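PDB 1SQ1: chorismate synthase from Campylobacter jejuni, which probably catalyses the last step of the shikimate pathway, the FMNH2-dependent elimination of phosphate from 5-enolpyruvylshikimate-3-phosphate to give chorismate. Local coordinates for residues F168-A173 with F179-K184; K175-C180 with D188-I193; L163-F168 with A206-V211; G152-G155 with F159-N162. One frame throughout, in Å; residues are numbered along the deposited sequence.

Contact 1: F168-A173 with F179-K184; sequences FDFEFA and FCLDPK
One face of the Phe172 ring lies against Pro183, whose CB sits 3.6 Å from the ring centroid and only 8° off the normal, a CH-pi contact centred on the ring. At the edge of the same ring, near its plane, comes Cys180 O, 3.6 Å from Phe172 CD2. The Phe170 ring presents a face as well: Leu181 CD2 stands 4.0 Å from its centroid, a second CH-pi contact. Phe168 and Leu181 cross at about a right angle, CB against CB, with Leu181 CB oblique to the Phe168 ring and Leu181 O in plane at its edge. Leu181 is thus wedged between two rings, and its CD2 also reaches Ala173 CB. Three of these residues belong to helix 170-175, which opens with an N-cap: Asp169 OD1 accepts from Phe172 N at 2.6 Å, approached from above the carboxylate plane. With chi1 at -158° the carboxylate swings away from the Asp169 amide and round to the helix start. The Asp169 backbone N is used across the contact, bonding to Leu181 O at 2.8 Å. Further along, Phe179 turns its side chain away to pack on helix 325-346.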
loop_
_atom_site.group_PDB
_atom_site.type_symbol
_atom_site.label_atom_id
_atom_site.label_comp_id
_atom_site.label_asym_id
_atom_site.label_seq_id
_atom_site.Cartn_x
_atom_site.Cartn_y
_atom_site.Cartn_z
ATOM N N PHE A 168 -22.916 -30.654 6.738
ATOM C CA PHE A 168 -23.620 -29.683 7.561
ATOM C C PHE A 168 -24.804 -29.146 6.766
ATOM O O PHE A 168 -24.680 -28.848 5.578
ATOM C CB PHE A 168 -22.690 -28.524 7.950
ATOM C CG PHE A 168 -21.557 -28.919 8.862
ATOM C CD1 PHE A 168 -20.246 -28.931 8.403
ATOM C CD2 PHE A 168 -21.799 -29.255 10.188
ATOM C CE1 PHE A 168 -19.196 -29.271 9.258
ATOM C CE2 PHE A 168 -20.755 -29.596 11.040
ATOM C CZ PHE A 168 -19.455 -29.602 10.575
ATOM N N ASP A 169 -25.946 -29.003 7.428
ATOM C CA ASP A 169 -27.148 -28.528 6.762
ATOM C C ASP A 169 -27.254 -27.016 6.682
ATOM O O ASP A 169 -27.646 -26.361 7.645
ATOM C CB ASP A 169 -28.381 -29.071 7.473
ATOM C CG ASP A 169 -29.598 -29.085 6.581
ATOM O OD1 ASP A 169 -29.853 -28.060 5.908
ATOM O OD2 ASP A 169 -30.299 -30.124 6.557
ATOM N N PHE A 170 -26.927 -26.462 5.522
ATOM C CA PHE A 170 -27.004 -25.023 5.333
ATOM C C PHE A 170 -28.447 -24.588 5.152
ATOM O O PHE A 170 -28.803 -23.446 5.434
ATOM C CB PHE A 170 -26.172 -24.602 4.125
ATOM C CG PHE A 170 -24.737 -24.336 4.454
ATOM C CD1 PHE A 170 -24.357 -23.121 4.997
ATOM C CD2 PHE A 170 -23.769 -25.311 4.250
ATOM C CE1 PHE A 170 -23.037 -22.883 5.339
ATOM C CE2 PHE A 170 -22.445 -25.084 4.588
ATOM C CZ PHE A 170 -22.077 -23.869 5.131
ATOM N N GLU A 171 -29.278 -25.501 4.665
ATOM C CA GLU A 171 -30.689 -25.198 4.469
ATOM C C GLU A 171 -31.259 -24.948 5.861
ATOM O O GLU A 171 -31.940 -23.950 6.108
ATOM C CB GLU A 171 -31.376 -26.388 3.802
ATOM C CG GLU A 171 -30.845 -26.680 2.401
ATOM C CD GLU A 171 -31.568 -25.889 1.318
ATOM O OE1 GLU A 171 -32.770 -26.164 1.089
ATOM O OE2 GLU A 171 -30.939 -24.998 0.698
ATOM N N PHE A 172 -30.945 -25.865 6.770
ATOM C CA PHE A 172 -31.376 -25.774 8.158
ATOM C C PHE A 172 -30.740 -24.520 8.777
ATOM O O PHE A 172 -31.379 -23.799 9.543
ATOM C CB PHE A 172 -30.927 -27.032 8.918
ATOM C CG PHE A 172 -31.504 -27.152 10.306
ATOM C CD1 PHE A 172 -32.835 -27.504 10.496
ATOM C CD2 PHE A 172 -30.721 -26.875 11.422
ATOM C CE1 PHE A 172 -33.378 -27.578 11.776
ATOM C CE2 PHE A 172 -31.255 -26.946 12.706
ATOM C CZ PHE A 172 -32.586 -27.296 12.882
ATOM N N ALA A 173 -29.483 -24.256 8.427
ATOM C CA ALA A 173 -28.777 -23.100 8.958
ATOM C C ALA A 173 -29.517 -21.802 8.692
ATOM O O ALA A 173 -29.712 -21.000 9.600
ATOM C CB ALA A 173 -27.378 -23.026 8.371
ATOM N N PHE A 179 -28.142 -20.206 13.255
ATOM C CA PHE A 179 -27.375 -20.675 12.102
ATOM C C PHE A 179 -26.783 -22.068 12.294
ATOM O O PHE A 179 -25.748 -22.397 11.712
ATOM C CB PHE A 179 -26.253 -19.679 11.775
ATOM C CG PHE A 179 -26.713 -18.243 11.716
ATOM C CD1 PHE A 179 -26.203 -17.296 12.607
ATOM C CD2 PHE A 179 -27.682 -17.839 10.796
ATOM C CE1 PHE A 179 -26.651 -15.975 12.585
ATOM C CE2 PHE A 179 -28.135 -16.518 10.769
ATOM C CZ PHE A 179 -27.619 -15.587 11.665
ATOM N N CYS A 180 -27.448 -22.885 13.101
ATOM C CA CYS A 180 -27.007 -24.248 13.370
ATOM C C CYS A 180 -26.827 -25.038 12.069
ATOM O O CYS A 180 -27.649 -24.929 11.165
ATOM C CB CYS A 180 -28.037 -24.948 14.264
ATOM S SG CYS A 180 -27.643 -26.669 14.698
ATOM N N LEU A 181 -25.756 -25.829 11.986
ATOM C CA LEU A 181 -25.466 -26.654 10.802
ATOM C C LEU A 181 -25.683 -28.147 11.067
ATOM O O LEU A 181 -25.525 -28.972 10.169
ATOM C CB LEU A 181 -24.019 -26.440 10.328
ATOM C CG LEU A 181 -23.636 -25.063 9.778
ATOM C CD1 LEU A 181 -22.158 -25.040 9.439
ATOM C CD2 LEU A 181 -24.469 -24.756 8.549
ATOM N N ASP A 182 -26.024 -28.483 12.307
ATOM C CA ASP A 182 -26.279 -29.862 12.712
ATOM C C ASP A 182 -27.600 -29.835 13.481
ATOM O O ASP A 182 -27.625 -29.525 14.668
ATOM C CB ASP A 182 -25.158 -30.378 13.625
ATOM C CG ASP A 182 -25.132 -31.895 13.713
ATOM O OD1 ASP A 182 -24.327 -32.455 14.486
ATOM O OD2 ASP A 182 -25.914 -32.537 12.993
ATOM N N PRO A 183 -28.715 -30.156 12.809
ATOM C CA PRO A 183 -30.055 -30.165 13.414
ATOM C C PRO A 183 -30.224 -31.042 14.656
ATOM O O PRO A 183 -31.165 -30.858 15.431
ATOM C CB PRO A 183 -30.952 -30.607 12.257
ATOM C CG PRO A 183 -30.035 -31.473 11.431
ATOM C CD PRO A 183 -28.763 -30.667 11.427
ATOM N N LYS A 184 -29.305 -31.983 14.843
ATOM C CA LYS A 184 -29.350 -32.886 15.986
ATOM C C LYS A 184 -28.829 -32.204 17.261
ATOM O O LYS A 184 -29.115 -32.648 18.379
ATOM C CB LYS A 184 -28.529 -34.143 15.679
ATOM C CG LYS A 184 -28.360 -35.104 16.852
ATOM C CD LYS A 184 -29.693 -35.643 17.382
ATOM C CE LYS A 184 -29.455 -36.649 18.512
ATOM N NZ LYS A 184 -30.687 -37.356 18.956
#

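Contact 2: K175-C180 with D188-I193; sequences KSEIFC and DFKNEI
Glu177 and Lys190 meet at about a right angle, the lysine reaching across with its chain extended beyond CG so that the ammonium group arrives at the carboxylate. The salt bridge is uneven: Lys190 NZ lies 2.7 Å from Glu177 OE2, which it meets on the syn side, 18° out of the carboxylate plane, whereas its bond to Glu177 OE1 is weak. A bend at chi2 of Glu177 (95°) turns the acid toward the helix. Next to this pair Ile178 points toward helix 186-198. Its CG1 lies between the backbone N and the carbonyl carbon (chi1 54°), and CD1 touches both Phe189 CB, at 3.5 Å, and Lys190 CG, at 3.8 Å, near the plane of the Phe189 ring. A sulfur-aromatic approach of Cys180 SG to that ring is doubtful, because the sulfur sits too close to a neighbour in the model. The loop begins with an ST turn, Ser176 OG accepting from Ile178 N at 3.0 Å just after helix 170-175 ends. Lys190 NZ also forms a salt bridge with Glu186, whose carboxylate lies close to that of Glu177; one lysine between two acids would be expected to offset their mutual repulsion.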
loop_
_atom_site.group_PDB
_atom_site.type_symbol
_atom_site.label_atom_id
_atom_site.label_comp_id
_atom_site.label_asym_id
_atom_site.label_seq_id
_atom_site.Cartn_x
_atom_site.Cartn_y
_atom_site.Cartn_z
ATOM N N LYS A 175 -32.647 -21.199 8.173
ATOM C CA LYS A 175 -33.880 -21.101 8.948
ATOM C C LYS A 175 -33.665 -21.083 10.472
ATOM O O LYS A 175 -34.576 -20.730 11.224
ATOM C CB LYS A 175 -34.815 -22.251 8.549
ATOM C CG LYS A 175 -36.294 -22.054 8.919
ATOM C CD LYS A 175 -36.953 -20.888 8.160
ATOM C CE LYS A 175 -38.434 -20.716 8.542
ATOM N NZ LYS A 175 -39.259 -21.936 8.279
ATOM N N SER A 176 -32.464 -21.452 10.919
ATOM C CA SER A 176 -32.139 -21.463 12.346
ATOM C C SER A 176 -31.878 -20.076 12.924
ATOM O O SER A 176 -31.270 -19.219 12.278
ATOM C CB SER A 176 -30.905 -22.320 12.615
ATOM O OG SER A 176 -30.511 -22.193 13.974
ATOM N N GLU A 177 -32.321 -19.875 14.160
ATOM C CA GLU A 177 -32.134 -18.603 14.838
ATOM C C GLU A 177 -30.678 -18.440 15.220
ATOM O O GLU A 177 -30.242 -17.343 15.557
ATOM C CB GLU A 177 -32.990 -18.531 16.103
ATOM C CG GLU A 177 -34.387 -19.102 15.945
ATOM C CD GLU A 177 -34.480 -20.556 16.399
ATOM O OE1 GLU A 177 -33.652 -21.387 15.948
ATOM O OE2 GLU A 177 -35.388 -20.869 17.209
ATOM N N ILE A 178 -29.925 -19.535 15.182
ATOM C CA ILE A 178 -28.512 -19.471 15.541
ATOM C C ILE A 178 -27.582 -19.989 14.441
ATOM O O ILE A 178 -26.383 -20.178 14.659
ATOM C CB ILE A 178 -28.231 -20.219 16.880
ATOM C CG1 ILE A 178 -28.750 -21.652 16.814
ATOM C CG2 ILE A 178 -28.894 -19.486 18.023
ATOM C CD1 ILE A 178 -28.432 -22.471 18.055
ATOM N N PHE A 179 -28.142 -20.206 13.255
ATOM C CA PHE A 179 -27.375 -20.675 12.102
ATOM C C PHE A 179 -26.783 -22.068 12.294
ATOM O O PHE A 179 -25.748 -22.397 11.712
ATOM C CB PHE A 179 -26.253 -19.679 11.775
ATOM C CG PHE A 179 -26.713 -18.243 11.716
ATOM C CD1 PHE A 179 -26.203 -17.296 12.607
ATOM C CD2 PHE A 179 -27.682 -17.839 10.796
ATOM C CE1 PHE A 179 -26.651 -15.975 12.585
ATOM C CE2 PHE A 179 -28.135 -16.518 10.769
ATOM C CZ PHE A 179 -27.619 -15.587 11.665
ATOM N N CYS A 180 -27.448 -22.885 13.101
ATOM C CA CYS A 180 -27.007 -24.248 13.370
ATOM C C CYS A 180 -26.827 -25.038 12.069
ATOM O O CYS A 180 -27.649 -24.929 11.165
ATOM C CB CYS A 180 -28.037 -24.948 14.264
ATOM S SG CYS A 180 -27.643 -26.669 14.698
ATOM N N ASP A 188 -29.263 -28.279 21.819
ATOM C CA ASP A 188 -28.195 -28.180 22.808
ATOM C C ASP A 188 -27.495 -26.826 22.723
ATOM O O ASP A 188 -27.161 -26.222 23.749
ATOM C CB ASP A 188 -27.167 -29.298 22.616
ATOM C CG ASP A 188 -27.786 -30.676 22.696
ATOM O OD1 ASP A 188 -27.219 -31.552 23.397
ATOM O OD2 ASP A 188 -28.843 -30.882 22.049
ATOM N N PHE A 189 -27.260 -26.347 21.506
ATOM C CA PHE A 189 -26.622 -25.059 21.363
ATOM C C PHE A 189 -27.487 -24.017 22.069
ATOM O O PHE A 189 -26.992 -23.265 22.908
ATOM C CB PHE A 189 -26.462 -24.685 19.887
ATOM C CG PHE A 189 -25.539 -25.590 19.120
ATOM C CD1 PHE A 189 -24.595 -26.374 19.779
ATOM C CD2 PHE A 189 -25.602 -25.652 17.734
ATOM C CE1 PHE A 189 -23.732 -27.208 19.071
ATOM C CE2 PHE A 189 -24.737 -26.485 17.020
ATOM C CZ PHE A 189 -23.804 -27.260 17.690
ATOM N N LYS A 190 -28.780 -23.988 21.741
ATOM C CA LYS A 190 -29.712 -23.022 22.334
ATOM C C LYS A 190 -29.682 -23.041 23.850
ATOM O O LYS A 190 -29.575 -22.003 24.507
ATOM C CB LYS A 190 -31.136 -23.307 21.857
ATOM C CG LYS A 190 -31.346 -23.051 20.383
ATOM C CD LYS A 190 -32.778 -23.297 19.980
ATOM C CE LYS A 190 -32.999 -22.936 18.524
ATOM N NZ LYS A 190 -34.415 -23.176 18.110
ATOM N N ASN A 191 -29.800 -24.246 24.388
ATOM C CA ASN A 191 -29.787 -24.486 25.817
ATOM C C ASN A 191 -28.468 -23.987 26.395
ATOM O O ASN A 191 -28.463 -23.220 27.359
ATOM C CB ASN A 191 -29.955 -25.985 26.058
ATOM C CG ASN A 191 -29.393 -26.427 27.378
ATOM O OD1 ASN A 191 -28.602 -27.371 27.444
ATOM N ND2 ASN A 191 -29.793 -25.749 28.444
ATOM N N GLU A 192 -27.358 -24.420 25.794
ATOM C CA GLU A 192 -26.017 -24.029 26.240
ATOM C C GLU A 192 -25.876 -22.512 26.276
ATOM O O GLU A 192 -25.278 -21.958 27.198
ATOM C CB GLU A 192 -24.953 -24.628 25.308
ATOM C CG GLU A 192 -23.538 -24.097 25.533
ATOM C CD GLU A 192 -22.935 -24.557 26.844
ATOM O OE1 GLU A 192 -21.795 -24.154 27.165
ATOM O OE2 GLU A 192 -23.596 -25.333 27.559
ATOM N N ILE A 193 -26.433 -21.848 25.266
ATOM C CA ILE A 193 -26.384 -20.394 25.168
ATOM C C ILE A 193 -27.268 -19.764 26.242
ATOM O O ILE A 193 -26.835 -18.883 26.987
ATOM C CB ILE A 193 -26.844 -19.917 23.762
ATOM C CG1 ILE A 193 -25.771 -20.281 22.727
ATOM C CG2 ILE A 193 -27.129 -18.412 23.774
ATOM C CD1 ILE A 193 -26.130 -19.916 21.295
#

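Contact 3: L163-F168 with A206-V211; sequences LKEEEF and AVFTKV
Phe208 has more surface buried here than any other residue, and it meets Phe168 with one face: Phe168 CD1 stands 3.8 Å above the Phe208 ring plane, displaced toward the rim. The pair is oblique, with centroids 5.0 Å apart and planes at 43°. Phe208 CG is anti to the backbone N (chi1 179°), which sends the ring outward from the strand and against the 163-168 loop. There its far end, CE2 and CZ, also lies 3.8 Å from Glu165 O, while Glu165 CB borders CZ. Within the loop, Lys164 O sits over one face of the Phe168 ring, offset toward the rim.

The strand concerned, 205-212, is a central member of an antiparallel sheet. Its Phe208 and Lys210 turn to the side where the segment 163-168 lies, whereas Val207, Thr209 and Val211 pack on helix 325-346, an arrangement consistent with the beta-alpha-beta sandwich of chorismate synthases, in which helices fill the space between sheets. Phe154 of the neighbouring strand meets both aromatic rings and extends the apolar cluster.

Glu166, the second residue in buried surface, begins by pointing away from the strand, but a bend at chi2 (-78°) returns its carboxylate to Lys210. It touches the methylene part of the lysine: Glu166 OE1 lies 3.3 Å from Lys210 CD, and the two side chains cross nearly perpendicularly. Lys210 NZ stays 4.9 Å from Glu166 OE1, so any attraction between the charges would probably be a long-range one. Glu165, in contrast, carries its carboxylate to a salt bridge with Lys289.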
loop_
_atom_site.group_PDB
_atom_site.type_symbol
_atom_site.label_atom_id
_atom_site.label_comp_id
_atom_site.label_asym_id
_atom_site.label_seq_id
_atom_site.Cartn_x
_atom_site.Cartn_y
_atom_site.Cartn_z
ATOM N N LEU A 163 -20.095 -34.103 12.397
ATOM C CA LEU A 163 -20.557 -34.502 11.072
ATOM C C LEU A 163 -19.468 -34.204 10.051
ATOM O O LEU A 163 -18.424 -33.643 10.378
ATOM C CB LEU A 163 -21.813 -33.719 10.676
ATOM C CG LEU A 163 -23.213 -34.292 10.920
ATOM C CD1 LEU A 163 -23.405 -34.636 12.390
ATOM C CD2 LEU A 163 -24.236 -33.265 10.479
ATOM N N LYS A 164 -19.728 -34.569 8.804
ATOM C CA LYS A 164 -18.783 -34.325 7.726
ATOM C C LYS A 164 -18.910 -32.880 7.246
ATOM O O LYS A 164 -20.002 -32.312 7.249
ATOM C CB LYS A 164 -19.057 -35.286 6.571
ATOM C CG LYS A 164 -18.525 -36.696 6.786
ATOM C CD LYS A 164 -17.014 -36.708 6.611
ATOM C CE LYS A 164 -16.439 -38.118 6.592
ATOM N NZ LYS A 164 -14.963 -38.087 6.358
ATOM N N GLU A 165 -17.785 -32.298 6.843
ATOM C CA GLU A 165 -17.734 -30.919 6.359
ATOM C C GLU A 165 -18.873 -30.672 5.372
ATOM O O GLU A 165 -19.729 -29.808 5.585
ATOM C CB GLU A 165 -16.406 -30.655 5.645
ATOM C CG GLU A 165 -15.173 -31.185 6.357
ATOM C CD GLU A 165 -14.780 -30.352 7.553
ATOM O OE1 GLU A 165 -15.622 -30.159 8.458
ATOM O OE2 GLU A 165 -13.620 -29.893 7.593
ATOM N N GLU A 166 -18.871 -31.442 4.287
ATOM C CA GLU A 166 -19.884 -31.314 3.243
ATOM C C GLU A 166 -21.175 -32.030 3.655
ATOM O O GLU A 166 -21.913 -32.530 2.810
ATOM C CB GLU A 166 -19.345 -31.895 1.921
ATOM C CG GLU A 166 -17.893 -31.468 1.545
ATOM C CD GLU A 166 -17.770 -30.051 0.966
ATOM O OE1 GLU A 166 -18.484 -29.144 1.451
ATOM O OE2 GLU A 166 -16.938 -29.846 0.045
ATOM N N GLU A 167 -21.446 -32.060 4.961
ATOM C CA GLU A 167 -22.638 -32.717 5.494
ATOM C C GLU A 167 -23.482 -31.799 6.374
ATOM O O GLU A 167 -24.613 -32.129 6.726
ATOM C CB GLU A 167 -22.230 -33.950 6.293
ATOM C CG GLU A 167 -23.368 -34.894 6.576
ATOM C CD GLU A 167 -22.887 -36.208 7.150
ATOM O OE1 GLU A 167 -22.004 -36.836 6.526
ATOM O OE2 GLU A 167 -23.390 -36.612 8.217
ATOM N N PHE A 168 -22.916 -30.654 6.738
ATOM C CA PHE A 168 -23.620 -29.683 7.561
ATOM C C PHE A 168 -24.804 -29.146 6.766
ATOM O O PHE A 168 -24.680 -28.848 5.578
ATOM C CB PHE A 168 -22.690 -28.524 7.950
ATOM C CG PHE A 168 -21.557 -28.919 8.862
ATOM C CD1 PHE A 168 -20.246 -28.931 8.403
ATOM C CD2 PHE A 168 -21.799 -29.255 10.188
ATOM C CE1 PHE A 168 -19.196 -29.271 9.258
ATOM C CE2 PHE A 168 -20.755 -29.596 11.040
ATOM C CZ PHE A 168 -19.455 -29.602 10.575
ATOM N N ALA A 206 -17.847 -22.427 17.402
ATOM C CA ALA A 206 -17.057 -22.793 16.226
ATOM C C ALA A 206 -17.849 -22.540 14.931
ATOM O O ALA A 206 -18.897 -23.153 14.701
ATOM C CB ALA A 206 -16.651 -24.249 16.313
ATOM N N VAL A 207 -17.346 -21.636 14.091
ATOM C CA VAL A 207 -18.023 -21.307 12.845
ATOM C C VAL A 207 -17.466 -22.020 11.628
ATOM O O VAL A 207 -16.263 -22.283 11.543
ATOM C CB VAL A 207 -17.985 -19.806 12.582
ATOM C CG1 VAL A 207 -18.464 -19.518 11.179
ATOM C CG2 VAL A 207 -18.860 -19.096 13.596
ATOM N N PHE A 208 -18.362 -22.335 10.692
ATOM C CA PHE A 208 -17.994 -23.016 9.453
ATOM C C PHE A 208 -18.372 -22.187 8.226
ATOM O O PHE A 208 -19.546 -21.900 7.996
ATOM C CB PHE A 208 -18.693 -24.370 9.360
ATOM C CG PHE A 208 -18.376 -25.127 8.102
ATOM C CD1 PHE A 208 -17.085 -25.583 7.854
ATOM C CD2 PHE A 208 -19.366 -25.381 7.158
ATOM C CE1 PHE A 208 -16.784 -26.284 6.682
ATOM C CE2 PHE A 208 -19.072 -26.081 5.984
ATOM C CZ PHE A 208 -17.781 -26.532 5.746
ATOM N N THR A 209 -17.377 -21.802 7.437
ATOM C CA THR A 209 -17.631 -21.019 6.235
ATOM C C THR A 209 -17.282 -21.834 5.009
ATOM O O THR A 209 -16.137 -22.242 4.819
ATOM C CB THR A 209 -16.799 -19.745 6.178
ATOM O OG1 THR A 209 -17.025 -18.954 7.354
ATOM C CG2 THR A 209 -17.188 -18.954 4.952
ATOM N N LYS A 210 -18.286 -22.068 4.179
ATOM C CA LYS A 210 -18.113 -22.838 2.966
ATOM C C LYS A 210 -18.304 -21.937 1.761
ATOM O O LYS A 210 -19.226 -21.121 1.728
ATOM C CB LYS A 210 -19.123 -23.985 2.937
ATOM C CG LYS A 210 -19.249 -24.689 1.602
ATOM C CD LYS A 210 -19.725 -26.111 1.803
ATOM C CE LYS A 210 -20.698 -26.542 0.727
ATOM N NZ LYS A 210 -22.009 -25.845 0.895
ATOM N N VAL A 211 -17.416 -22.066 0.779
ATOM C CA VAL A 211 -17.520 -21.266 -0.430
ATOM C C VAL A 211 -17.574 -22.205 -1.629
ATOM O O VAL A 211 -16.666 -23.018 -1.830
ATOM C CB VAL A 211 -16.322 -20.310 -0.577
ATOM C CG1 VAL A 211 -16.568 -19.349 -1.720
ATOM C CG2 VAL A 211 -16.101 -19.549 0.717
#

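Contact 4: G152-G155 with F159-N162; sequences GVFG and FVSN
A single hydrogen bond joins Ser161 to Phe154 across the turn: Ser161 N gives to Phe154 O at 3.0 Å, with the donor nearly in line with the carbonyl (C=O...N angle 169°) and an N-H...O angle of 151°. The polar end of Ser161 is occupied elsewhere. Its OG, anti to the backbone N (chi1 165°), bonds to Asp182 OD1, so the serine is tied by its backbone to strand 148-156 and by its side chain to the loop after helix 170-175.

Weaker polar contact comes from the backbone of Gly155, whose CA lies 3.2 Å from Phe159 O in a CA-H...O approach. Gly155 and Val160 form an antiparallel non-hydrogen-bonded pair with their CA atoms 4.1 Å apart. Gly155 has no side chain to stand beside that of Val160 on their common side of the sheet.

The apolar part is small. Phe154 and Val160 lie side by side and point the same way, touching where Phe154 CE1 comes 4.1 Å from Val160 CG1, obliquely to the ring. Ser161 O lies at the edge of the Phe154 ring, near its plane. Beyond the valine, Lys253 of the second subunit packs against Val160, which brings this edge to a subunit interface.

The pairing is that of a beta hairpin at the margin of the sheet, strand 148-156 turning into 159-160. It carries a classic beta bulge: Phe154 and Gly155 both face Ala206 on the strand on the other side, and both bond to it.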
loop_
_atom_site.group_PDB
_atom_site.type_symbol
_atom_site.label_atom_id
_atom_site.label_comp_id
_atom_site.label_asym_id
_atom_site.label_seq_id
_atom_site.Cartn_x
_atom_site.Cartn_y
_atom_site.Cartn_z
ATOM N N GLY A 152 -22.127 -20.911 9.147
ATOM C CA GLY A 152 -23.060 -21.252 10.205
ATOM C C GLY A 152 -22.360 -21.825 11.421
ATOM O O GLY A 152 -21.208 -22.245 11.323
ATOM N N VAL A 153 -23.047 -21.852 12.565
ATOM C CA VAL A 153 -22.470 -22.376 13.807
ATOM C C VAL A 153 -22.551 -23.901 13.878
ATOM O O VAL A 153 -23.631 -24.477 13.748
ATOM C CB VAL A 153 -23.204 -21.838 15.057
ATOM C CG1 VAL A 153 -22.432 -22.219 16.308
ATOM C CG2 VAL A 153 -23.392 -20.343 14.963
ATOM N N PHE A 154 -21.418 -24.555 14.104
ATOM C CA PHE A 154 -21.429 -26.004 14.200
ATOM C C PHE A 154 -20.997 -26.488 15.560
ATOM O O PHE A 154 -21.040 -27.684 15.845
ATOM C CB PHE A 154 -20.554 -26.637 13.122
ATOM C CG PHE A 154 -19.072 -26.475 13.323
ATOM C CD1 PHE A 154 -18.309 -27.517 13.848
ATOM C CD2 PHE A 154 -18.408 -25.344 12.846
ATOM C CE1 PHE A 154 -16.892 -27.442 13.871
ATOM C CE2 PHE A 154 -17.000 -25.260 12.865
ATOM C CZ PHE A 154 -16.243 -26.313 13.377
ATOM N N GLY A 155 -20.595 -25.553 16.410
ATOM C CA GLY A 155 -20.164 -25.909 17.743
ATOM C C GLY A 155 -20.458 -24.797 18.722
ATOM O O GLY A 155 -20.267 -23.616 18.421
ATOM N N PHE A 159 -20.483 -28.709 23.108
ATOM C CA PHE A 159 -21.274 -29.353 22.061
ATOM C C PHE A 159 -20.681 -29.042 20.694
ATOM O O PHE A 159 -20.853 -27.942 20.180
ATOM C CB PHE A 159 -22.705 -28.837 22.116
ATOM C CG PHE A 159 -23.371 -29.092 23.424
ATOM C CD1 PHE A 159 -23.715 -30.385 23.795
ATOM C CD2 PHE A 159 -23.595 -28.054 24.314
ATOM C CE1 PHE A 159 -24.272 -30.645 25.034
ATOM C CE2 PHE A 159 -24.151 -28.302 25.556
ATOM C CZ PHE A 159 -24.490 -29.605 25.918
ATOM N N VAL A 160 -19.990 -30.005 20.099
ATOM C CA VAL A 160 -19.394 -29.776 18.788
ATOM C C VAL A 160 -19.801 -30.840 17.757
ATOM O O VAL A 160 -19.369 -31.991 17.840
ATOM C CB VAL A 160 -17.857 -29.725 18.902
ATOM C CG1 VAL A 160 -17.259 -29.146 17.637
ATOM C CG2 VAL A 160 -17.464 -28.892 20.097
ATOM N N SER A 161 -20.625 -30.450 16.785
ATOM C CA SER A 161 -21.082 -31.386 15.763
ATOM C C SER A 161 -19.953 -32.199 15.180
ATOM O O SER A 161 -18.942 -31.651 14.740
ATOM C CB SER A 161 -21.776 -30.665 14.608
ATOM O OG SER A 161 -21.893 -31.541 13.481
ATOM N N ASN A 162 -20.132 -33.513 15.158
ATOM C CA ASN A 162 -19.115 -34.385 14.604
ATOM C C ASN A 162 -19.597 -34.974 13.272
ATOM O O ASN A 162 -19.529 -36.184 13.050
ATOM C CB ASN A 162 -18.784 -35.489 15.607
ATOM C CG ASN A 162 -19.969 -36.395 15.880
ATOM O OD1 ASN A 162 -21.125 -35.959 15.797
ATOM N ND2 ASN A 162 -19.694 -37.661 16.220
#

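Overall arrangement
Followed from the N terminus, the chain first makes the tight hairpin of contact 4, which closes before any other contact opens. Contact 3 then begins at 163-168 and does not close until strand 205-212, and contacts 1 and 2 are nested inside this long loop. Contact 1 folds 179-184 back on the start of helix 170-175; contact 2 overlaps it in sequence, sharing Phe179 and Cys180, and passes the chain on to helix 186-198. Phe168 links contacts 1 and 3. Strands 148-156 and 205-212 are sheet neighbours, so contacts 3 and 4 are joined by backbone bonds, while Leu181 N probably bonds to Val153 O, attaching contact 1 to the same sheet.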